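Local coordinates for ATP:cob(I)alamin adenosyltransferase, putative (Burkholderia thailandensis, PDB 2ZHZ), which probably transfers the adenosyl group of ATP to cobalamin, yielding adenosylcobalamin and triphosphate, and works as a homotrimer, at residues G16-G21 / V26-A31; G37-L42 / R133-L138; F70-E75 / R150-L155. One frame throughout, in Å; residues are numbered along the deposited sequence.

Along the chain, contact 1 (16-21 with 26-31) closes before the other two open; contacts 2 (37-42 with 133-138) and 3 (70-75 with 150-155) interleave, each pairing one helix of the first half with one of the second. Contact 1, a small hairpin at the edge of the bundle, leads directly into helix 31-50, and Ala31 touches Leu138 of contact 2; its centre lies about 14 Å from contact 2's and 20 Å from contact 3's. Contacts 2 and 3, centres about 9 Å apart, merge in one helical core where Ile135 packs on Val152. The hairpin and the start of helix 31-50 (Ile33, Gly37) line one ATP, Arg133 and Asn153 another, each site lying between two subunits.

Contact 1: G16-G21 / V26-A31; sequences GTTGLG and VRKDDA. With ATP (adenosine-5'-triphosphate), chain G.
Lys28 and Thr18 reach out from the two arms of a hairpin to one ATP phosphate. The lysine leaves its backbone with CG anti to the carbonyl carbon (chi1 -76°) and is then fully extended, which lays CB and CG alongside the carbonyl oxygen of Gly16 and carries CE past Thr17 O. At the tip NZ donates to O1B of ATP over 2.7 Å. From the neighbouring strand Thr18 OG1 donates to O2B (3.1 Å), so two oxygens of the beta-phosphate are held by different arms, and Gly19 O accepts from the ribose O3'. CB of Thr18 also rests 4.0 Å from Lys28 CE. NZ has further partners in Gly13 O and, by a salt bridge, Glu132 of the second subunit.

The methyl CG2 of Thr18 lies between Val26 CG2, at 4.0 Å, and the ribose of ATP; Thr18 and Val26 share one sheet face. Leu20 extends this apolar patch, its CD1 touching Val26 CG1, the two side chains crossing at about a right angle.

Beneath the side chains, Thr18 and Val26 form an antiparallel hydrogen-bonded pair: Thr18 N donates to Val26 O (2.8 Å) and Val26 N to Thr18 O (2.9 Å). Thr17 and Arg27 are the adjacent non-hydrogen-bonded pair, with diverging side chains. Lys28 N then bonds Gly16 O at 2.8 Å, fixing the root of the lysine. Arg27 is bent at chi3 and grips Asp29 side-on through NE and NH2, one to each carboxylate oxygen.

The second strand runs through a type I turn, Arg27 to Asp30, into helix 31-50, where Asp30 is the N-cap. Ile33 of that helix packs against Thr18, Leu20 and Val26, seating the hairpin on the start of the bundle.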
loop_
_atom_site.group_PDB
_atom_site.type_symbol
_atom_site.label_atom_id
_atom_site.label_comp_id
_atom_site.label_asym_id
_atom_site.label_seq_id
_atom_site.Cartn_x
_atom_site.Cartn_y
_atom_site.Cartn_z
ATOM N N GLY B 16 16.997 -15.015 2.755
ATOM C CA GLY B 16 16.724 -13.658 3.188
ATOM C C GLY B 16 17.580 -12.585 2.546
ATOM O O GLY B 16 17.502 -11.422 2.939
ATOM N N THR B 17 18.411 -12.967 1.580
ATOM C CA THR B 17 19.253 -11.994 0.895
ATOM C C THR B 17 18.859 -11.949 -0.575
ATOM O O THR B 17 18.156 -12.834 -1.068
ATOM C CB THR B 17 20.771 -12.345 1.000
ATOM O OG1 THR B 17 21.066 -13.509 0.216
ATOM C CG2 THR B 17 21.154 -12.612 2.438
ATOM N N THR B 18 19.296 -10.905 -1.264
ATOM C CA THR B 18 19.006 -10.755 -2.682
ATOM C C THR B 18 20.183 -10.040 -3.340
ATOM O O THR B 18 21.062 -9.517 -2.654
ATOM C CB THR B 18 17.704 -9.950 -2.911
ATOM O OG1 THR B 18 17.344 -10.011 -4.295
ATOM C CG2 THR B 18 17.889 -8.493 -2.500
ATOM N N GLY B 19 20.208 -10.027 -4.666
ATOM C CA GLY B 19 21.305 -9.380 -5.358
ATOM C C GLY B 19 20.931 -8.078 -6.033
ATOM O O GLY B 19 19.783 -7.880 -6.428
ATOM N N LEU B 20 21.905 -7.183 -6.147
ATOM C CA LEU B 20 21.706 -5.900 -6.802
ATOM C C LEU B 20 22.262 -6.011 -8.217
ATOM O O LEU B 20 22.992 -6.953 -8.528
ATOM C CB LEU B 20 22.428 -4.793 -6.032
ATOM C CG LEU B 20 21.852 -4.486 -4.648
ATOM C CD1 LEU B 20 22.723 -3.463 -3.940
ATOM C CD2 LEU B 20 20.429 -3.970 -4.799
ATOM N N GLY B 21 21.917 -5.050 -9.067
ATOM C CA GLY B 21 22.373 -5.069 -10.447
ATOM C C GLY B 21 23.873 -5.059 -10.690
ATOM O O GLY B 21 24.324 -5.390 -11.789
ATOM N N VAL B 26 22.684 -8.141 -0.695
ATOM C CA VAL B 26 22.237 -7.419 0.486
ATOM C C VAL B 26 21.072 -8.172 1.103
ATOM O O VAL B 26 20.418 -8.968 0.430
ATOM C CB VAL B 26 21.776 -5.991 0.130
ATOM C CG1 VAL B 26 22.944 -5.196 -0.439
ATOM C CG2 VAL B 26 20.633 -6.048 -0.877
ATOM N N ARG B 27 20.825 -7.940 2.389
ATOM C CA ARG B 27 19.719 -8.599 3.064
ATOM C C ARG B 27 18.457 -7.910 2.564
ATOM O O ARG B 27 18.484 -6.724 2.241
ATOM C CB ARG B 27 19.859 -8.460 4.583
ATOM C CG ARG B 27 19.134 -9.547 5.357
ATOM C CD ARG B 27 19.622 -9.622 6.794
ATOM N NE ARG B 27 19.201 -8.469 7.578
ATOM C CZ ARG B 27 19.645 -8.199 8.799
ATOM N NH1 ARG B 27 20.534 -8.999 9.374
ATOM N NH2 ARG B 27 19.190 -7.138 9.453
ATOM N N LYS B 28 17.353 -8.644 2.490
ATOM C CA LYS B 28 16.118 -8.069 1.974
ATOM C C LYS B 28 15.516 -6.920 2.774
ATOM O O LYS B 28 14.642 -6.212 2.269
ATOM C CB LYS B 28 15.086 -9.175 1.750
ATOM C CG LYS B 28 15.394 -9.979 0.495
ATOM C CD LYS B 28 14.518 -11.204 0.338
ATOM C CE LYS B 28 14.832 -11.896 -0.978
ATOM N NZ LYS B 28 14.003 -13.111 -1.191
ATOM N N ASP B 29 15.984 -6.712 4.001
ATOM C CA ASP B 29 15.465 -5.606 4.802
ATOM C C ASP B 29 16.350 -4.361 4.684
ATOM O O ASP B 29 16.148 -3.369 5.393
ATOM C CB ASP B 29 15.314 -6.009 6.278
ATOM C CG ASP B 29 16.631 -6.395 6.931
ATOM O OD1 ASP B 29 16.676 -6.400 8.181
ATOM O OD2 ASP B 29 17.609 -6.703 6.215
ATOM N N ASP B 30 17.326 -4.418 3.781
ATOM C CA ASP B 30 18.235 -3.298 3.546
ATOM C C ASP B 30 17.421 -2.096 3.066
ATOM O O ASP B 30 16.425 -2.259 2.356
ATOM C CB ASP B 30 19.260 -3.674 2.472
ATOM C CG ASP B 30 20.341 -2.624 2.298
ATOM O OD1 ASP B 30 21.342 -2.669 3.041
ATOM O OD2 ASP B 30 20.187 -1.747 1.424
ATOM N N ALA B 31 17.852 -0.896 3.447
ATOM C CA ALA B 31 17.164 0.334 3.058
ATOM C C ALA B 31 17.001 0.468 1.542
ATOM O O ALA B 31 16.004 1.007 1.064
ATOM C CB ALA B 31 17.916 1.546 3.608
HETATM P PG ATP G . 14.309 -15.956 -5.752
HETATM O O1G ATP G . 14.489 -16.510 -4.358
HETATM O O2G ATP G . 14.734 -16.893 -6.845
HETATM O O3G ATP G . 12.878 -15.545 -6.034
HETATM P PB ATP G . 15.243 -13.273 -4.947
HETATM O O1B ATP G . 14.208 -13.383 -3.871
HETATM O O2B ATP G . 16.655 -12.985 -4.484
HETATM O O3B ATP G . 15.266 -14.623 -5.896
HETATM P PA ATP G . 13.418 -11.990 -6.825
HETATM O O1A ATP G . 12.272 -12.113 -5.877
HETATM O O2A ATP G . 13.496 -12.899 -8.041
HETATM O O3A ATP G . 14.841 -12.097 -6.009
HETATM O "O5'" ATP G . 13.412 -10.459 -7.309
HETATM C "C5'" ATP G . 14.404 -9.965 -8.190
HETATM C "C4'" ATP G . 14.769 -8.514 -7.848
HETATM O "O4'" ATP G . 13.803 -7.878 -6.979
HETATM C "C3'" ATP G . 16.134 -8.417 -7.178
HETATM O "O3'" ATP G . 17.074 -7.759 -8.043
HETATM C "C2'" ATP G . 15.914 -7.675 -5.867
HETATM O "O2'" ATP G . 16.712 -6.478 -5.819
HETATM C "C1'" ATP G . 14.423 -7.361 -5.788
HETATM N N9 ATP G . 13.778 -7.960 -4.560
HETATM C C8 ATP G . 13.886 -9.248 -4.134
HETATM N N7 ATP G . 13.182 -9.461 -2.996
HETATM C C5 ATP G . 12.598 -8.302 -2.659
HETATM C C6 ATP G . 11.705 -7.815 -1.556
HETATM N N6 ATP G . 11.296 -8.657 -0.564
HETATM N N1 ATP G . 11.311 -6.492 -1.575
HETATM C C2 ATP G . 11.707 -5.629 -2.558
HETATM N N3 ATP G . 12.520 -6.008 -3.591
HETATM C C4 ATP G . 12.991 -7.303 -3.695
#

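Contact 2: G37-L42 / R133-L138. With ATP (adenosine-5'-triphosphate), chain H.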
loop_
_atom_site.group_PDB
_atom_site.type_symbol
_atom_site.label_atom_id
_atom_site.label_comp_id
_atom_site.label_asym_id
_atom_site.label_seq_id
_atom_site.Cartn_x
_atom_site.Cartn_y
_atom_site.Cartn_z
ATOM N N GLY B 37 11.308 -1.570 -3.274
ATOM C CA GLY B 37 9.998 -2.159 -3.048
ATOM C C GLY B 37 8.855 -1.161 -3.074
ATOM O O GLY B 37 7.821 -1.407 -3.702
ATOM N N ASP B 38 9.029 -0.037 -2.387
ATOM C CA ASP B 38 7.994 0.989 -2.346
ATOM C C ASP B 38 7.746 1.581 -3.729
ATOM O O ASP B 38 6.617 1.929 -4.061
ATOM C CB ASP B 38 8.363 2.103 -1.371
ATOM C CG ASP B 38 8.214 1.688 0.082
ATOM O OD1 ASP B 38 7.454 0.733 0.364
ATOM O OD2 ASP B 38 8.851 2.330 0.944
ATOM N N VAL B 39 8.800 1.700 -4.532
ATOM C CA VAL B 39 8.648 2.231 -5.886
ATOM C C VAL B 39 7.825 1.241 -6.711
ATOM O O VAL B 39 6.955 1.638 -7.489
ATOM C CB VAL B 39 10.029 2.461 -6.553
ATOM C CG1 VAL B 39 9.862 2.788 -8.046
ATOM C CG2 VAL B 39 10.739 3.609 -5.852
ATOM N N ASP B 40 8.100 -0.046 -6.519
ATOM C CA ASP B 40 7.401 -1.126 -7.214
ATOM C C ASP B 40 5.927 -1.124 -6.778
ATOM O O ASP B 40 5.022 -1.265 -7.603
ATOM C CB ASP B 40 8.061 -2.465 -6.852
ATOM C CG ASP B 40 7.557 -3.637 -7.690
ATOM O OD1 ASP B 40 7.813 -4.794 -7.283
ATOM O OD2 ASP B 40 6.921 -3.422 -8.745
ATOM N N GLU B 41 5.691 -0.954 -5.479
ATOM C CA GLU B 41 4.324 -0.934 -4.960
ATOM C C GLU B 41 3.565 0.254 -5.553
ATOM O O GLU B 41 2.390 0.144 -5.909
ATOM C CB GLU B 41 4.326 -0.847 -3.428
ATOM C CG GLU B 41 2.959 -1.142 -2.807
ATOM C CD GLU B 41 2.976 -1.113 -1.286
ATOM O OE1 GLU B 41 4.047 -1.356 -0.695
ATOM O OE2 GLU B 41 1.912 -0.865 -0.682
ATOM N N LEU B 42 4.240 1.394 -5.651
ATOM C CA LEU B 42 3.625 2.580 -6.239
ATOM C C LEU B 42 3.270 2.304 -7.694
ATOM O O LEU B 42 2.170 2.614 -8.144
ATOM C CB LEU B 42 4.581 3.771 -6.191
ATOM C CG LEU B 42 4.187 4.970 -7.066
ATOM C CD1 LEU B 42 2.842 5.540 -6.609
ATOM C CD2 LEU B 42 5.270 6.040 -6.984
ATOM N N ARG B 133 9.789 8.821 1.174
ATOM C CA ARG B 133 10.415 8.698 2.489
ATOM C C ARG B 133 11.488 7.610 2.507
ATOM O O ARG B 133 12.558 7.807 3.077
ATOM C CB ARG B 133 9.357 8.428 3.569
ATOM C CG ARG B 133 8.326 9.551 3.696
ATOM C CD ARG B 133 7.499 9.435 4.976
ATOM N NE ARG B 133 6.704 8.208 5.043
ATOM C CZ ARG B 133 5.531 8.024 4.441
ATOM N NH1 ARG B 133 4.987 8.984 3.707
ATOM N NH2 ARG B 133 4.891 6.870 4.591
ATOM N N SER B 134 11.220 6.471 1.874
ATOM C CA SER B 134 12.203 5.391 1.851
ATOM C C SER B 134 13.396 5.722 0.950
ATOM O O SER B 134 14.511 5.260 1.191
ATOM C CB SER B 134 11.543 4.066 1.431
ATOM O OG SER B 134 10.888 4.162 0.183
ATOM N N ILE B 135 13.168 6.532 -0.079
ATOM C CA ILE B 135 14.249 6.940 -0.970
ATOM C C ILE B 135 15.128 7.946 -0.218
ATOM O O ILE B 135 16.353 7.923 -0.333
ATOM C CB ILE B 135 13.688 7.576 -2.263
ATOM C CG1 ILE B 135 13.088 6.479 -3.147
ATOM C CG2 ILE B 135 14.791 8.339 -3.006
ATOM C CD1 ILE B 135 12.294 7.002 -4.333
ATOM N N VAL B 136 14.498 8.821 0.561
ATOM C CA VAL B 136 15.233 9.807 1.347
ATOM C C VAL B 136 16.057 9.094 2.422
ATOM O O VAL B 136 17.182 9.494 2.733
ATOM C CB VAL B 136 14.270 10.813 2.020
ATOM C CG1 VAL B 136 15.015 11.649 3.054
ATOM C CG2 VAL B 136 13.656 11.716 0.965
ATOM N N ALA B 137 15.489 8.031 2.985
ATOM C CA ALA B 137 16.169 7.255 4.018
ATOM C C ALA B 137 17.379 6.535 3.431
ATOM O O ALA B 137 18.429 6.447 4.064
ATOM C CB ALA B 137 15.202 6.242 4.634
ATOM N N LEU B 138 17.223 6.006 2.222
ATOM C CA LEU B 138 18.314 5.309 1.564
ATOM C C LEU B 138 19.454 6.282 1.278
ATOM O O LEU B 138 20.625 5.952 1.471
ATOM C CB LEU B 138 17.833 4.686 0.253
ATOM C CG LEU B 138 18.939 4.134 -0.655
ATOM C CD1 LEU B 138 19.699 3.026 0.070
ATOM C CD2 LEU B 138 18.328 3.621 -1.947
HETATM P PG ATP H . 7.341 20.544 -2.108
HETATM O O1G ATP H . 8.752 20.137 -2.414
HETATM O O2G ATP H . 6.996 21.905 -2.638
HETATM O O3G ATP H . 6.360 19.525 -2.619
HETATM P PB ATP H . 7.360 19.416 0.535
HETATM O O1B ATP H . 7.725 18.163 -0.207
HETATM O O2B ATP H . 8.267 19.863 1.655
HETATM O O3B ATP H . 7.165 20.648 -0.502
HETATM P PA ATP H . 4.504 18.843 0.354
HETATM O O1A ATP H . 4.791 17.701 -0.558
HETATM O O2A ATP H . 3.841 20.085 -0.187
HETATM O O3A ATP H . 5.863 19.287 1.158
HETATM O "O5'" ATP H . 3.605 18.256 1.552
HETATM C "C5'" ATP H . 2.909 19.127 2.439
HETATM C "C4'" ATP H . 3.044 18.645 3.880
HETATM O "O4'" ATP H . 3.096 17.199 3.979
HETATM C "C3'" ATP H . 4.290 19.204 4.563
HETATM O "O3'" ATP H . 3.912 20.126 5.592
HETATM C "C2'" ATP H . 5.049 17.989 5.080
HETATM O "O2'" ATP H . 5.174 18.072 6.507
HETATM C "C1'" ATP H . 4.264 16.755 4.674
HETATM N N9 ATP H . 5.051 15.853 3.758
HETATM C C8 ATP H . 5.915 16.233 2.777
HETATM N N7 ATP H . 6.448 15.168 2.133
HETATM C C5 ATP H . 5.929 14.065 2.698
HETATM C C6 ATP H . 6.057 12.588 2.501
HETATM N N6 ATP H . 6.870 12.090 1.544
HETATM N N1 ATP H . 5.324 11.757 3.319
HETATM C C2 ATP H . 4.491 12.241 4.295
HETATM N N3 ATP H . 4.328 13.578 4.523
HETATM C C4 ATP H . 5.006 14.518 3.773
#
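With CG of Asp38 beside its backbone N (chi1 -74°) and OG of Ser134 lodged between its own backbone N and carbonyl carbon (chi1 56°), the carboxylate and hydroxyl meet between two helices. Asp38 OD2 lies 2.8 Å from Ser134 OG; Ala131 O, one turn back, is another acceptor for the hydroxyl. The second carboxylate oxygen, OD1, forms a salt bridge with Arg130 of the same chain.

Next to this polar pair the interface is apolar. Val39 CG2 meets CD1 of Ile135 at 4.0 Å, the two side chains crossing at about a right angle. Leu76 of helix 56-77 also packs on Val39.

Arg133, one residue before the serine, is directed to the nucleotide. CG and CD of Arg133 lie beside the adenine, and NH1 donates to N1 of ATP over 2.8 Å at 148°, with the base at the edge of the guanidinium. Helices 31-50 and 116-141 are thus joined inside the helical bundle of a PduO-type adenosyltransferase, between two ATP sites: Arg133 reaches the adenine of one and Gly37 touches the other.

Contact 3: F70-E75 / R150-L155. With ATP (adenosine-5'-triphosphate), chain H.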
loop_
_atom_site.group_PDB
_atom_site.type_symbol
_atom_site.label_atom_id
_atom_site.label_comp_id
_atom_site.label_asym_id
_atom_site.label_seq_id
_atom_site.Cartn_x
_atom_site.Cartn_y
_atom_site.Cartn_z
ATOM N N PHE B 70 9.833 2.328 -13.592
ATOM C CA PHE B 70 10.589 1.111 -13.833
ATOM C C PHE B 70 12.070 1.485 -13.883
ATOM O O PHE B 70 12.918 0.785 -13.331
ATOM C CB PHE B 70 10.184 0.472 -15.158
ATOM C CG PHE B 70 10.901 -0.814 -15.440
ATOM C CD1 PHE B 70 10.501 -1.995 -14.825
ATOM C CD2 PHE B 70 12.008 -0.836 -16.283
ATOM C CE1 PHE B 70 11.198 -3.184 -15.043
ATOM C CE2 PHE B 70 12.711 -2.017 -16.508
ATOM C CZ PHE B 70 12.304 -3.194 -15.886
ATOM N N ASP B 71 12.379 2.598 -14.544
ATOM C CA ASP B 71 13.763 3.048 -14.647
ATOM C C ASP B 71 14.301 3.558 -13.316
ATOM O O ASP B 71 15.473 3.357 -12.994
ATOM C CB ASP B 71 13.899 4.145 -15.704
ATOM C CG ASP B 71 13.707 3.621 -17.113
ATOM O OD1 ASP B 71 13.778 2.386 -17.310
ATOM O OD2 ASP B 71 13.501 4.442 -18.029
ATOM N N LEU B 72 13.444 4.218 -12.543
ATOM C CA LEU B 72 13.853 4.741 -11.248
ATOM C C LEU B 72 14.237 3.559 -10.360
ATOM O O LEU B 72 15.248 3.597 -9.659
ATOM C CB LEU B 72 12.709 5.549 -10.618
ATOM C CG LEU B 72 13.065 6.467 -9.442
ATOM C CD1 LEU B 72 11.985 7.530 -9.278
ATOM C CD2 LEU B 72 13.210 5.659 -8.172
ATOM N N GLY B 73 13.432 2.501 -10.414
ATOM C CA GLY B 73 13.717 1.312 -9.626
ATOM C C GLY B 73 15.007 0.674 -10.108
ATOM O O GLY B 73 15.811 0.182 -9.310
ATOM N N GLY B 74 15.205 0.688 -11.424
ATOM C CA GLY B 74 16.413 0.123 -11.999
ATOM C C GLY B 74 17.630 0.887 -11.522
ATOM O O GLY B 74 18.693 0.305 -11.297
ATOM N N GLU B 75 17.480 2.199 -11.367
ATOM C CA GLU B 75 18.579 3.032 -10.897
ATOM C C GLU B 75 18.901 2.690 -9.446
ATOM O O GLU B 75 20.063 2.713 -9.033
ATOM C CB GLU B 75 18.222 4.519 -11.003
ATOM C CG GLU B 75 19.352 5.437 -10.555
ATOM C CD GLU B 75 19.054 6.907 -10.783
ATOM O OE1 GLU B 75 18.373 7.228 -11.778
ATOM O OE2 GLU B 75 19.518 7.744 -9.980
ATOM N N ARG B 150 13.755 13.915 -6.232
ATOM C CA ARG B 150 13.070 15.034 -6.868
ATOM C C ARG B 150 11.934 14.558 -7.755
ATOM O O ARG B 150 10.918 15.243 -7.896
ATOM C CB ARG B 150 14.059 15.854 -7.696
ATOM C CG ARG B 150 15.219 16.406 -6.890
ATOM C CD ARG B 150 16.136 17.243 -7.769
ATOM N NE ARG B 150 15.527 18.521 -8.134
ATOM C CZ ARG B 150 15.929 19.278 -9.151
ATOM N NH1 ARG B 150 16.940 18.884 -9.916
ATOM N NH2 ARG B 150 15.327 20.433 -9.398
ATOM N N TYR B 151 12.101 13.378 -8.347
ATOM C CA TYR B 151 11.080 12.825 -9.225
ATOM C C TYR B 151 9.806 12.454 -8.463
ATOM O O TYR B 151 8.712 12.871 -8.840
ATOM C CB TYR B 151 11.609 11.590 -9.956
ATOM C CG TYR B 151 10.613 11.013 -10.934
ATOM C CD1 TYR B 151 10.625 11.389 -12.279
ATOM C CD2 TYR B 151 9.623 10.129 -10.505
ATOM C CE1 TYR B 151 9.673 10.897 -13.171
ATOM C CE2 TYR B 151 8.671 9.637 -11.382
ATOM C CZ TYR B 151 8.695 10.025 -12.711
ATOM O OH TYR B 151 7.723 9.564 -13.561
ATOM N N VAL B 152 9.940 11.668 -7.397
ATOM C CA VAL B 152 8.761 11.273 -6.634
ATOM C C VAL B 152 8.140 12.460 -5.902
ATOM O O VAL B 152 6.946 12.455 -5.600
ATOM C CB VAL B 152 9.081 10.135 -5.629
ATOM C CG1 VAL B 152 9.368 8.849 -6.392
ATOM C CG2 VAL B 152 10.262 10.512 -4.757
ATOM N N ASN B 153 8.947 13.479 -5.623
ATOM C CA ASN B 153 8.444 14.675 -4.954
ATOM C C ASN B 153 7.397 15.300 -5.884
ATOM O O ASN B 153 6.291 15.652 -5.466
ATOM C CB ASN B 153 9.587 15.671 -4.715
ATOM C CG ASN B 153 9.193 16.800 -3.780
ATOM O OD1 ASN B 153 9.816 17.865 -3.757
ATOM N ND2 ASN B 153 8.164 16.567 -2.995
ATOM N N ARG B 154 7.756 15.415 -7.157
ATOM C CA ARG B 154 6.864 15.982 -8.157
ATOM C C ARG B 154 5.697 15.060 -8.480
ATOM O O ARG B 154 4.580 15.521 -8.692
ATOM C CB ARG B 154 7.653 16.293 -9.433
ATOM C CG ARG B 154 8.582 17.476 -9.274
ATOM C CD ARG B 154 9.560 17.626 -10.436
ATOM N NE ARG B 154 10.359 18.832 -10.246
ATOM C CZ ARG B 154 11.176 19.030 -9.218
ATOM N NH1 ARG B 154 11.318 18.093 -8.289
ATOM N NH2 ARG B 154 11.820 20.181 -9.089
ATOM N N LEU B 155 5.952 13.756 -8.513
ATOM C CA LEU B 155 4.900 12.803 -8.834
ATOM C C LEU B 155 3.722 12.819 -7.856
ATOM O O LEU B 155 2.572 12.712 -8.281
ATOM C CB LEU B 155 5.469 11.384 -8.939
ATOM C CG LEU B 155 4.457 10.296 -9.323
ATOM C CD1 LEU B 155 3.740 10.679 -10.615
ATOM C CD2 LEU B 155 5.177 8.967 -9.487
HETATM P PG ATP H . 7.341 20.544 -2.108
HETATM O O1G ATP H . 8.752 20.137 -2.414
HETATM O O2G ATP H . 6.996 21.905 -2.638
HETATM O O3G ATP H . 6.360 19.525 -2.619
HETATM P PB ATP H . 7.360 19.416 0.535
HETATM O O1B ATP H . 7.725 18.163 -0.207
HETATM O O2B ATP H . 8.267 19.863 1.655
HETATM O O3B ATP H . 7.165 20.648 -0.502
HETATM P PA ATP H . 4.504 18.843 0.354
HETATM O O1A ATP H . 4.791 17.701 -0.558
HETATM O O2A ATP H . 3.841 20.085 -0.187
HETATM O O3A ATP H . 5.863 19.287 1.158
HETATM O "O5'" ATP H . 3.605 18.256 1.552
HETATM C "C5'" ATP H . 2.909 19.127 2.439
HETATM C "C4'" ATP H . 3.044 18.645 3.880
HETATM O "O4'" ATP H . 3.096 17.199 3.979
HETATM C "C3'" ATP H . 4.290 19.204 4.563
HETATM O "O3'" ATP H . 3.912 20.126 5.592
HETATM C "C2'" ATP H . 5.049 17.989 5.080
HETATM O "O2'" ATP H . 5.174 18.072 6.507
HETATM C "C1'" ATP H . 4.264 16.755 4.674
HETATM N N9 ATP H . 5.051 15.853 3.758
HETATM C C8 ATP H . 5.915 16.233 2.777
HETATM N N7 ATP H . 6.448 15.168 2.133
HETATM C C5 ATP H . 5.929 14.065 2.698
HETATM C C6 ATP H . 6.057 12.588 2.501
HETATM N N6 ATP H . 6.870 12.090 1.544
HETATM N N1 ATP H . 5.324 11.757 3.319
HETATM C C2 ATP H . 4.491 12.241 4.295
HETATM N N3 ATP H . 4.328 13.578 4.523
HETATM C C4 ATP H . 5.006 14.518 3.773
#
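Leu72 projects from helix 56-77 directly at helix 147-169. From CB, CG continues anti to the backbone N (chi1 -165°), sending the branched end toward the facing helix, and CD1 does the touching. This methyl lies 3.7 Å from CD2 of Tyr151, with CB and CG of the tyrosine a little farther, each 4.1 Å away. It thus meets the root and near side of the ring, approaching obliquely. The same CD1 is 4.1 Å from Val152 CG1, and so sits against two consecutive residues of the facing helix. The other methyl, CD2, turns to Val39 and Ile135, extending the apolar layer.

The Tyr151 ring also packs on Leu89 and Leu92 of helix 86-101, and its OH is hydrogen-bonded to Asp68, one helical turn before Leu72. Away from this apolar side, Arg154 NH1 bonds the carbonyl O of Arg150 at 2.9 Å, while Arg154 also pairs with Asp93 and with Asp14 of the third subunit.

Asn153, between Val152 and Arg154, faces the triphosphate of ATP and belongs to the magnesium site. The leucine contact belongs to the apolar core of the helical bundle, on the side of helix 147-169 away from Asn153 and the intersubunit ATP-magnesium site.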